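Local coordinates for protein cytochrome c XoxG (Methylobacterium extorquens, PDB 6ONQ) that binds heme c and probably carries electrons as a c-type cytochrome in lanthanide-dependent methanol oxidation, at residues G126-G131 with Q141-F146; D81-S86 with A156-V161; H68-I73 with Y162-A167. All coordinates share one frame; numbering follows the deposited sequence.

Contact 1: residues G126-G131 with Q141-F146; sequences GILAGG and QVMPAF. With HEC (heme c), chain B.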
loop_
_atom_site.group_PDB
_atom_site.type_symbol
_atom_site.label_atom_id
_atom_site.label_comp_id
_atom_site.label_asym_id
_atom_site.label_seq_id
_atom_site.Cartn_x
_atom_site.Cartn_y
_atom_site.Cartn_z
ATOM N N GLY A 126 -6.294 10.263 6.804
ATOM C CA GLY A 126 -7.389 10.862 7.552
ATOM C C GLY A 126 -8.676 10.062 7.488
ATOM O O GLY A 126 -9.414 9.983 8.474
ATOM N N ILE A 127 -8.980 9.483 6.323
ATOM C CA ILE A 127 -10.136 8.599 6.213
ATOM C C ILE A 127 -9.945 7.373 7.093
ATOM O O ILE A 127 -10.868 6.928 7.782
ATOM C CB ILE A 127 -10.362 8.204 4.745
ATOM C CG1 ILE A 127 -10.996 9.356 3.974
ATOM C CG2 ILE A 127 -11.219 6.946 4.644
ATOM C CD1 ILE A 127 -10.857 9.199 2.475
ATOM N N LEU A 128 -8.740 6.813 7.086
ATOM C CA LEU A 128 -8.472 5.628 7.889
ATOM C C LEU A 128 -8.564 5.928 9.382
ATOM O O LEU A 128 -9.119 5.132 10.148
ATOM C CB LEU A 128 -7.099 5.084 7.526
ATOM C CG LEU A 128 -6.677 3.783 8.182
ATOM C CD1 LEU A 128 -7.645 2.715 7.782
ATOM C CD2 LEU A 128 -5.266 3.429 7.751
ATOM N N ALA A 129 -8.023 7.066 9.819
ATOM C CA ALA A 129 -8.024 7.387 11.243
ATOM C C ALA A 129 -9.411 7.791 11.724
ATOM O O ALA A 129 -9.841 7.378 12.807
ATOM C CB ALA A 129 -7.011 8.497 11.534
ATOM N N GLY A 130 -10.136 8.578 10.935
ATOM C CA GLY A 130 -11.401 9.117 11.392
ATOM C C GLY A 130 -12.669 8.558 10.777
ATOM O O GLY A 130 -13.759 8.883 11.252
ATOM N N GLY A 131 -12.561 7.725 9.736
ATOM C CA GLY A 131 -13.727 7.151 9.090
ATOM C C GLY A 131 -14.353 8.076 8.058
ATOM O O GLY A 131 -13.880 9.178 7.781
ATOM N N GLN A 141 -24.115 3.790 4.822
ATOM C CA GLN A 141 -22.794 3.445 4.293
ATOM C C GLN A 141 -21.741 4.033 5.232
ATOM O O GLN A 141 -21.504 5.243 5.204
ATOM C CB GLN A 141 -22.652 4.005 2.884
ATOM C CG GLN A 141 -22.060 3.078 1.842
ATOM C CD GLN A 141 -21.551 3.849 0.631
ATOM O OE1 GLN A 141 -21.891 5.023 0.437
ATOM N NE2 GLN A 141 -20.716 3.199 -0.179
ATOM N N VAL A 142 -21.113 3.201 6.070
ATOM C CA VAL A 142 -20.144 3.696 7.050
ATOM C C VAL A 142 -18.798 2.995 6.887
ATOM O O VAL A 142 -18.717 1.762 6.813
ATOM C CB VAL A 142 -20.635 3.566 8.508
ATOM C CG1 VAL A 142 -20.741 2.120 8.926
ATOM C CG2 VAL A 142 -19.674 4.299 9.459
ATOM N N MET A 143 -17.743 3.802 6.828
ATOM C CA MET A 143 -16.378 3.348 6.976
ATOM C C MET A 143 -15.942 3.646 8.401
ATOM O O MET A 143 -16.004 4.812 8.829
ATOM C CB MET A 143 -15.481 4.063 5.967
ATOM C CG MET A 143 -14.041 4.223 6.354
ATOM S SD MET A 143 -13.144 2.677 6.263
ATOM C CE MET A 143 -11.513 3.168 6.829
ATOM N N PRO A 144 -15.552 2.647 9.186
ATOM C CA PRO A 144 -15.253 2.901 10.601
ATOM C C PRO A 144 -13.962 3.682 10.770
ATOM O O PRO A 144 -13.009 3.513 10.009
ATOM C CB PRO A 144 -15.120 1.496 11.202
ATOM C CG PRO A 144 -15.586 0.550 10.138
ATOM C CD PRO A 144 -15.432 1.227 8.830
ATOM N N ALA A 145 -13.933 4.532 11.790
ATOM C CA ALA A 145 -12.682 5.142 12.218
ATOM C C ALA A 145 -11.784 4.085 12.847
ATOM O O ALA A 145 -12.196 3.400 13.789
ATOM C CB ALA A 145 -12.954 6.259 13.216
ATOM N N PHE A 146 -10.560 3.946 12.340
ATOM C CA PHE A 146 -9.602 3.009 12.910
ATOM C C PHE A 146 -8.579 3.682 13.812
ATOM O O PHE A 146 -7.627 3.023 14.231
ATOM C CB PHE A 146 -8.864 2.255 11.813
ATOM C CG PHE A 146 -9.671 1.190 11.151
ATOM C CD1 PHE A 146 -10.514 1.497 10.098
ATOM C CD2 PHE A 146 -9.556 -0.127 11.550
ATOM C CE1 PHE A 146 -11.237 0.507 9.471
ATOM C CE2 PHE A 146 -10.276 -1.115 10.934
ATOM C CZ PHE A 146 -11.120 -0.803 9.898
HETATM FE FE HEC B . -12.980 1.272 4.285
HETATM C CHA HEC B . -14.280 3.777 2.303
HETATM C CHB HEC B . -9.890 2.174 3.346
HETATM C CHC HEC B . -11.636 -1.128 6.350
HETATM C CHD HEC B . -16.112 -0.007 4.775
HETATM N NA HEC B . -12.247 2.675 3.026
HETATM C C1A HEC B . -12.912 3.681 2.369
HETATM C C2A HEC B . -11.927 4.591 1.801
HETATM C C3A HEC B . -10.723 4.130 2.103
HETATM C C4A HEC B . -10.909 2.936 2.870
HETATM C CMA HEC B . -9.343 4.705 1.727
HETATM C CAA HEC B . -12.224 5.850 0.974
HETATM C CBA HEC B . -12.767 5.365 -0.362
HETATM C CGA HEC B . -12.882 6.485 -1.351
HETATM O O1A HEC B . -13.436 7.559 -1.002
HETATM O O2A HEC B . -12.428 6.282 -2.501
HETATM N NB HEC B . -11.143 0.627 4.778
HETATM C C1B HEC B . -9.996 1.159 4.242
HETATM C C2B HEC B . -8.852 0.475 4.776
HETATM C C3B HEC B . -9.284 -0.444 5.625
HETATM C C4B HEC B . -10.743 -0.379 5.635
HETATM C CMB HEC B . -7.377 0.772 4.459
HETATM C CAB HEC B . -8.265 -1.343 6.379
HETATM C CBB HEC B . -8.538 -1.909 7.537
HETATM N NC HEC B . -13.752 -0.310 5.340
HETATM C C1C HEC B . -13.013 -1.122 6.188
HETATM C C2C HEC B . -13.955 -1.972 6.884
HETATM C C3C HEC B . -15.193 -1.690 6.460
HETATM C C4C HEC B . -15.094 -0.622 5.474
HETATM C CMC HEC B . -13.599 -3.055 7.927
HETATM C CAC HEC B . -16.456 -2.422 6.999
HETATM C CBC HEC B . -17.465 -2.722 6.186
HETATM N ND HEC B . -14.824 1.777 3.642
HETATM C C1D HEC B . -16.002 1.135 3.993
HETATM C C2D HEC B . -17.099 1.885 3.402
HETATM C C3D HEC B . -16.591 2.924 2.736
HETATM C C4D HEC B . -15.152 2.875 2.863
HETATM C CMD HEC B . -18.602 1.565 3.514
HETATM C CAD HEC B . -17.393 3.976 1.946
HETATM C CBD HEC B . -17.703 5.208 2.789
HETATM C CGD HEC B . -18.465 6.199 1.941
HETATM O O1D HEC B . -19.053 5.783 0.911
HETATM O O2D HEC B . -18.497 7.403 2.286
#
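M143 and L128 meet through their methyl ends, CE of M143 standing 4.0 Å from CD1 of L128, while the thioether itself faces the heme. The M143 chain leaves with CG anti to the backbone N and then bends at chi2 (73°), a course that lays SD on the iron (SD to FE 2.4 Å) and carries CE toward the pyrrole nitrogen NB. Methionine suits the place because its uncharged sulfur can ligate iron while its methylenes and methyl pack against hydrocarbon. I127 adds to that hydrocarbon wall: CG2 lies 4.3 Å from CG of M143 and 3.8 Å from the heme carbon C2A. L128 also slants across F146, with CD1 of L128 3.9 Å from CD1 of the ring; F146 in turn brings CE1 to 3.5 Å from the heme bridge carbon CHC, and heme CBB lies over one face of its ring. The loop is tied to the helix end by the backbone bond from F146 N to L128 O (2.9 Å). Glycine suits the positive phi of G131 (83°) just past the helix, and a CB there would probably crowd M143 O and A145 N. H99 supplies the other axial ligand, and S115, R118 and K132 hydrogen-bond to the heme. This is the methionine-ligand loop of a His/Met-ligated c-type cytochrome.

Contact 2: residues D81-S86 with A156-V161; sequences DWFTYS and ANDLYV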
loop_
_atom_site.group_PDB
_atom_site.type_symbol
_atom_site.label_atom_id
_atom_site.label_comp_id
_atom_site.label_asym_id
_atom_site.label_seq_id
_atom_site.Cartn_x
_atom_site.Cartn_y
_atom_site.Cartn_z
ATOM N N ASP A 81 9.135 -4.817 -2.023
ATOM C CA ASP A 81 9.684 -4.249 -0.800
ATOM C C ASP A 81 8.884 -4.730 0.404
ATOM O O ASP A 81 7.787 -5.282 0.278
ATOM C CB ASP A 81 9.686 -2.715 -0.861
ATOM C CG ASP A 81 8.306 -2.090 -0.554
ATOM O OD1 ASP A 81 7.373 -2.203 -1.390
ATOM O OD2 ASP A 81 8.160 -1.458 0.521
ATOM N N TRP A 82 9.437 -4.487 1.594
ATOM C CA TRP A 82 8.826 -5.018 2.806
ATOM C C TRP A 82 7.401 -4.509 2.980
ATOM O O TRP A 82 6.478 -5.288 3.246
ATOM C CB TRP A 82 9.666 -4.659 4.027
ATOM C CG TRP A 82 8.934 -4.963 5.280
ATOM C CD1 TRP A 82 8.394 -4.065 6.154
ATOM C CD2 TRP A 82 8.622 -6.259 5.791
ATOM N NE1 TRP A 82 7.771 -4.723 7.186
ATOM C CE2 TRP A 82 7.896 -6.074 6.985
ATOM C CE3 TRP A 82 8.884 -7.562 5.355
ATOM C CZ2 TRP A 82 7.429 -7.143 7.747
ATOM C CZ3 TRP A 82 8.425 -8.621 6.114
ATOM C CH2 TRP A 82 7.707 -8.405 7.298
ATOM N N PHE A 83 7.195 -3.205 2.814
ATOM C CA PHE A 83 5.902 -2.630 3.163
ATOM C C PHE A 83 4.810 -3.038 2.186
ATOM O O PHE A 83 3.640 -3.105 2.573
ATOM C CB PHE A 83 6.012 -1.116 3.267
ATOM C CG PHE A 83 6.764 -0.676 4.474
ATOM C CD1 PHE A 83 8.142 -0.794 4.525
ATOM C CD2 PHE A 83 6.096 -0.194 5.582
ATOM C CE1 PHE A 83 8.839 -0.411 5.652
ATOM C CE2 PHE A 83 6.789 0.192 6.717
ATOM C CZ PHE A 83 8.156 0.084 6.751
ATOM N N THR A 84 5.149 -3.337 0.935
ATOM C CA THR A 84 4.134 -3.920 0.067
ATOM C C THR A 84 3.726 -5.296 0.576
ATOM O O THR A 84 2.533 -5.604 0.680
ATOM C CB THR A 84 4.624 -3.996 -1.377
ATOM O OG1 THR A 84 4.936 -2.681 -1.855
ATOM C CG2 THR A 84 3.546 -4.593 -2.261
ATOM N N TYR A 85 4.710 -6.136 0.916
ATOM C CA TYR A 85 4.413 -7.444 1.496
ATOM C C TYR A 85 3.590 -7.296 2.772
ATOM O O TYR A 85 2.496 -7.863 2.891
ATOM C CB TYR A 85 5.720 -8.206 1.764
ATOM C CG TYR A 85 5.567 -9.487 2.565
ATOM C CD1 TYR A 85 5.189 -10.681 1.952
ATOM C CD2 TYR A 85 5.807 -9.503 3.936
ATOM C CE1 TYR A 85 5.048 -11.851 2.686
ATOM C CE2 TYR A 85 5.668 -10.669 4.677
ATOM C CZ TYR A 85 5.289 -11.839 4.048
ATOM O OH TYR A 85 5.151 -12.997 4.787
ATOM N N SER A 86 4.088 -6.504 3.723
ATOM C CA SER A 86 3.409 -6.358 5.005
ATOM C C SER A 86 2.007 -5.781 4.834
ATOM O O SER A 86 1.055 -6.241 5.477
ATOM C CB SER A 86 4.247 -5.482 5.933
ATOM O OG SER A 86 3.527 -5.161 7.107
ATOM N N ALA A 156 -0.395 1.784 8.872
ATOM C CA ALA A 156 -1.042 2.661 7.901
ATOM C C ALA A 156 -0.182 2.860 6.660
ATOM O O ALA A 156 -0.693 2.845 5.536
ATOM C CB ALA A 156 -1.344 4.008 8.548
ATOM N N ASN A 157 1.126 3.058 6.844
ATOM C CA ASN A 157 2.016 3.181 5.694
ATOM C C ASN A 157 2.067 1.888 4.895
ATOM O O ASN A 157 2.150 1.914 3.663
ATOM C CB ASN A 157 3.416 3.577 6.154
ATOM C CG ASN A 157 3.472 4.991 6.693
ATOM O OD1 ASN A 157 2.524 5.768 6.546
ATOM N ND2 ASN A 157 4.595 5.339 7.314
ATOM N N ASP A 158 2.032 0.746 5.576
ATOM C CA ASP A 158 2.009 -0.527 4.870
ATOM C C ASP A 158 0.771 -0.635 3.985
ATOM O O ASP A 158 0.858 -1.006 2.809
ATOM C CB ASP A 158 2.061 -1.670 5.879
ATOM C CG ASP A 158 3.207 -1.521 6.875
ATOM O OD1 ASP A 158 3.448 -0.390 7.363
ATOM O OD2 ASP A 158 3.863 -2.546 7.177
ATOM N N LEU A 159 -0.392 -0.285 4.526
ATOM C CA LEU A 159 -1.611 -0.355 3.731
ATOM C C LEU A 159 -1.561 0.607 2.552
ATOM O O LEU A 159 -1.978 0.255 1.442
ATOM C CB LEU A 159 -2.818 -0.074 4.617
ATOM C CG LEU A 159 -3.009 -1.164 5.677
ATOM C CD1 LEU A 159 -3.784 -0.654 6.883
ATOM C CD2 LEU A 159 -3.696 -2.368 5.052
ATOM N N TYR A 160 -1.028 1.820 2.771
ATOM C CA TYR A 160 -0.916 2.805 1.697
ATOM C C TYR A 160 -0.018 2.302 0.579
ATOM O O TYR A 160 -0.388 2.347 -0.600
ATOM C CB TYR A 160 -0.387 4.129 2.247
ATOM C CG TYR A 160 -0.270 5.200 1.187
ATOM C CD1 TYR A 160 -1.407 5.776 0.626
ATOM C CD2 TYR A 160 0.975 5.624 0.726
ATOM C CE1 TYR A 160 -1.308 6.746 -0.355
ATOM C CE2 TYR A 160 1.080 6.602 -0.260
ATOM C CZ TYR A 160 -0.068 7.155 -0.792
ATOM O OH TYR A 160 0.010 8.123 -1.766
ATOM N N VAL A 161 1.166 1.807 0.934
ATOM C CA VAL A 161 2.131 1.347 -0.062
ATOM C C VAL A 161 1.535 0.237 -0.924
ATOM O O VAL A 161 1.543 0.311 -2.156
ATOM C CB VAL A 161 3.421 0.892 0.635
ATOM C CG1 VAL A 161 4.306 0.163 -0.325
ATOM C CG2 VAL A 161 4.142 2.091 1.214
#
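With CG of D158 anti to its carbonyl carbon (chi1 -51°) and OG of S86 anti to its backbone N, carboxylate and hydroxyl meet between two helices. S86 OG donates to D158 OD2 over 2.6 Å, using the anti lone pair of that oxygen. The other oxygen, OD1, sits at the edge of the F83 ring near its plane, 3.2 Å from CD2, where the weakly positive ring hydrogens suit an acceptor; ring and carboxylate planes lie 60° apart. Replacing D158 by an alanine is likely to leave the buried S86 hydroxyl without this acceptor and open a gap beside the F83 edge. Further along, V161 places CG1 against T84 OG1 (3.3 Å) and 4.2 Å from F83 CB, a branched apolar filler for the crossing. D81 is the N-cap of helix 82-94: its OD2 accepts a weak bond from F83 N, and its OD1 takes the T84 hydroxyl, so T84 is held from the cap side while V161 lies against it. The axes of the short segments 82-86 and 156-161 pass 7.4 Å apart with a signed crossing angle of -93°, the near-perpendicular packing of first and last domain helices, here 82-94 and 156-167, characteristic of the cytochrome c fold.

Contact 3: residues H68-I73 with Y162-A167; sequences HPTFHI and YLRARA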
loop_
_atom_site.group_PDB
_atom_site.type_symbol
_atom_site.label_atom_id
_atom_site.label_comp_id
_atom_site.label_asym_id
_atom_site.label_seq_id
_atom_site.Cartn_x
_atom_site.Cartn_y
_atom_site.Cartn_z
ATOM N N HIS A 68 6.355 11.093 0.316
ATOM C CA HIS A 68 5.349 10.151 0.762
ATOM C C HIS A 68 5.778 8.711 0.483
ATOM O O HIS A 68 6.553 8.452 -0.442
ATOM C CB HIS A 68 4.018 10.449 0.069
ATOM C CG HIS A 68 3.457 11.792 0.413
ATOM N ND1 HIS A 68 3.080 12.710 -0.542
ATOM C CD2 HIS A 68 3.225 12.378 1.613
ATOM C CE1 HIS A 68 2.639 13.804 0.054
ATOM N NE2 HIS A 68 2.712 13.627 1.361
ATOM N N PRO A 69 5.297 7.758 1.281
ATOM C CA PRO A 69 5.735 6.368 1.121
ATOM C C PRO A 69 5.380 5.819 -0.248
ATOM O O PRO A 69 4.395 6.227 -0.868
ATOM C CB PRO A 69 4.974 5.625 2.225
ATOM C CG PRO A 69 4.614 6.662 3.209
ATOM C CD PRO A 69 4.396 7.925 2.431
ATOM N N THR A 70 6.196 4.876 -0.715
ATOM C CA THR A 70 5.964 4.241 -2.002
ATOM C C THR A 70 6.533 2.833 -1.968
ATOM O O THR A 70 7.185 2.425 -1.002
ATOM C CB THR A 70 6.568 5.048 -3.163
ATOM O OG1 THR A 70 5.944 4.654 -4.381
ATOM C CG2 THR A 70 8.056 4.810 -3.297
ATOM N N PHE A 71 6.270 2.093 -3.040
ATOM C CA PHE A 71 6.677 0.707 -3.167
ATOM C C PHE A 71 8.002 0.587 -3.916
ATOM O O PHE A 71 8.638 1.577 -4.282
ATOM C CB PHE A 71 5.589 -0.082 -3.879
ATOM C CG PHE A 71 5.135 0.550 -5.150
ATOM C CD1 PHE A 71 5.868 0.406 -6.310
ATOM C CD2 PHE A 71 3.977 1.301 -5.187
ATOM C CE1 PHE A 71 5.444 0.987 -7.482
ATOM C CE2 PHE A 71 3.550 1.882 -6.360
ATOM C CZ PHE A 71 4.284 1.726 -7.506
ATOM N N HIS A 72 8.413 -0.663 -4.147
ATOM C CA HIS A 72 9.638 -0.950 -4.892
ATOM C C HIS A 72 9.577 -2.417 -5.313
ATOM O O HIS A 72 9.894 -3.301 -4.513
ATOM C CB HIS A 72 10.880 -0.663 -4.068
ATOM C CG HIS A 72 12.154 -0.881 -4.817
ATOM N ND1 HIS A 72 13.266 -1.461 -4.246
ATOM C CD2 HIS A 72 12.493 -0.605 -6.098
ATOM C CE1 HIS A 72 14.237 -1.528 -5.138
ATOM N NE2 HIS A 72 13.791 -1.016 -6.271
ATOM N N ILE A 73 9.164 -2.652 -6.558
ATOM C CA ILE A 73 9.083 -3.981 -7.154
ATOM C C ILE A 73 10.356 -4.242 -7.944
ATOM O O ILE A 73 10.921 -3.329 -8.556
ATOM C CB ILE A 73 7.844 -4.110 -8.058
ATOM C CG1 ILE A 73 6.654 -3.376 -7.447
ATOM C CG2 ILE A 73 7.494 -5.555 -8.293
ATOM C CD1 ILE A 73 6.238 -3.900 -6.121
ATOM N N TYR A 162 1.014 -0.807 -0.288
ATOM C CA TYR A 162 0.413 -1.911 -1.029
ATOM C C TYR A 162 -0.727 -1.434 -1.935
ATOM O O TYR A 162 -0.790 -1.778 -3.120
ATOM C CB TYR A 162 -0.087 -2.970 -0.039
ATOM C CG TYR A 162 -1.030 -3.946 -0.671
ATOM C CD1 TYR A 162 -0.591 -4.800 -1.659
ATOM C CD2 TYR A 162 -2.367 -3.988 -0.314
ATOM C CE1 TYR A 162 -1.441 -5.672 -2.261
ATOM C CE2 TYR A 162 -3.226 -4.874 -0.919
ATOM C CZ TYR A 162 -2.749 -5.711 -1.892
ATOM O OH TYR A 162 -3.578 -6.611 -2.518
ATOM N N LEU A 163 -1.657 -0.651 -1.389
ATOM C CA LEU A 163 -2.771 -0.205 -2.213
ATOM C C LEU A 163 -2.323 0.802 -3.271
ATOM O O LEU A 163 -2.981 0.945 -4.306
ATOM C CB LEU A 163 -3.859 0.389 -1.335
ATOM C CG LEU A 163 -4.725 -0.517 -0.471
ATOM C CD1 LEU A 163 -5.514 0.339 0.518
ATOM C CD2 LEU A 163 -5.649 -1.364 -1.343
ATOM N N ARG A 164 -1.216 1.506 -3.028
ATOM C CA ARG A 164 -0.622 2.329 -4.072
ATOM C C ARG A 164 -0.084 1.472 -5.205
ATOM O O ARG A 164 -0.241 1.816 -6.383
ATOM C CB ARG A 164 0.496 3.185 -3.494
ATOM C CG ARG A 164 0.444 4.616 -3.946
ATOM C CD ARG A 164 1.744 5.335 -3.658
ATOM N NE ARG A 164 1.899 6.438 -4.596
ATOM C CZ ARG A 164 2.725 7.462 -4.436
ATOM N NH1 ARG A 164 3.495 7.542 -3.360
ATOM N NH2 ARG A 164 2.771 8.408 -5.364
ATOM N N ALA A 165 0.571 0.359 -4.870
ATOM C CA ALA A 165 1.072 -0.541 -5.905
ATOM C C ALA A 165 -0.062 -1.156 -6.707
ATOM O O ALA A 165 0.096 -1.415 -7.905
ATOM C CB ALA A 165 1.936 -1.634 -5.283
ATOM N N ARG A 166 -1.211 -1.391 -6.072
ATOM C CA ARG A 166 -2.378 -1.846 -6.819
ATOM C C ARG A 166 -2.869 -0.764 -7.768
ATOM O O ARG A 166 -3.136 -1.027 -8.945
ATOM C CB ARG A 166 -3.489 -2.267 -5.857
ATOM C CG ARG A 166 -3.116 -3.454 -4.962
ATOM C CD ARG A 166 -3.129 -4.778 -5.724
ATOM N NE ARG A 166 -4.461 -5.071 -6.242
ATOM C CZ ARG A 166 -4.753 -5.210 -7.532
ATOM N NH1 ARG A 166 -3.805 -5.098 -8.460
ATOM N NH2 ARG A 166 -6.001 -5.457 -7.893
ATOM N N ALA A 167 -2.969 0.470 -7.273
ATOM C CA ALA A 167 -3.504 1.562 -8.076
ATOM C C ALA A 167 -2.631 1.849 -9.284
ATOM O O ALA A 167 -3.141 2.233 -10.343
ATOM C CB ALA A 167 -3.651 2.814 -7.214
#
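The F71 ring meets A165 obliquely, joining the break in strand 69-74 of the antiparallel sheet to helix 156-167, the last helix of the cytochrome c domain. CD2 of F71 reaches 3.6 Å from CB of A165, and CE2 comes within 3.5 Å of A165 CA and 3.8 Å of R164 O, bringing this side of the ring against the helix backbone. The small alanine methyl allows the ring to come that close. F71 gets there with CG between its backbone N and carbonyl carbon (chi1 50°), which turns the aromatic group toward the helix.

The second link is polar. R164, extended from CG to NE, sends NH1 to P69 O over 3.0 Å, with an N-H...O angle of 141°; the carbonyl oxygen lies in the guanidinium plane, though the donor is tilted 30° from the plane of the carbonyl. Arginine fits because it is long enough to span from helix to strand and flat enough to serve partners round its edge.

Farther out, D64 makes a salt bridge with NH1 of R164 and also accepts from H68 N, so one carboxylate steadies both the arginine and the residue leading into the strand. T70 is paired with Y62 through the backbone, which keeps the strand in its sheet, and its hydroxyl is hydrogen-bonded to A52 O. That same oxygen, T70 OG1, stands over one face of the R164 guanidinium, 3.9 Å from NH1.

In the fold
Contacts 2 and 3 lie together near the centre of the folded chain, their centres about 7 Å apart, and divide helix 156-167 between them: its first half crosses helix 82-94, its second half meets strand 69-74. F71 and T84 touch where the two join. The centre of contact 1, beside the heme, is about 19 Å from that of contact 2 and about 21 Å from that of contact 3, yet L128 CD2 reaches A156 CB, so helix 121-130 bridges to the core. In sequence, 68-73 pairs with 162-167, inside that span 81-86 pairs with 156-161, and innermost 126-131 pairs with 141-146. The iron-ligating loop is thus enclosed by pairings of distant parts.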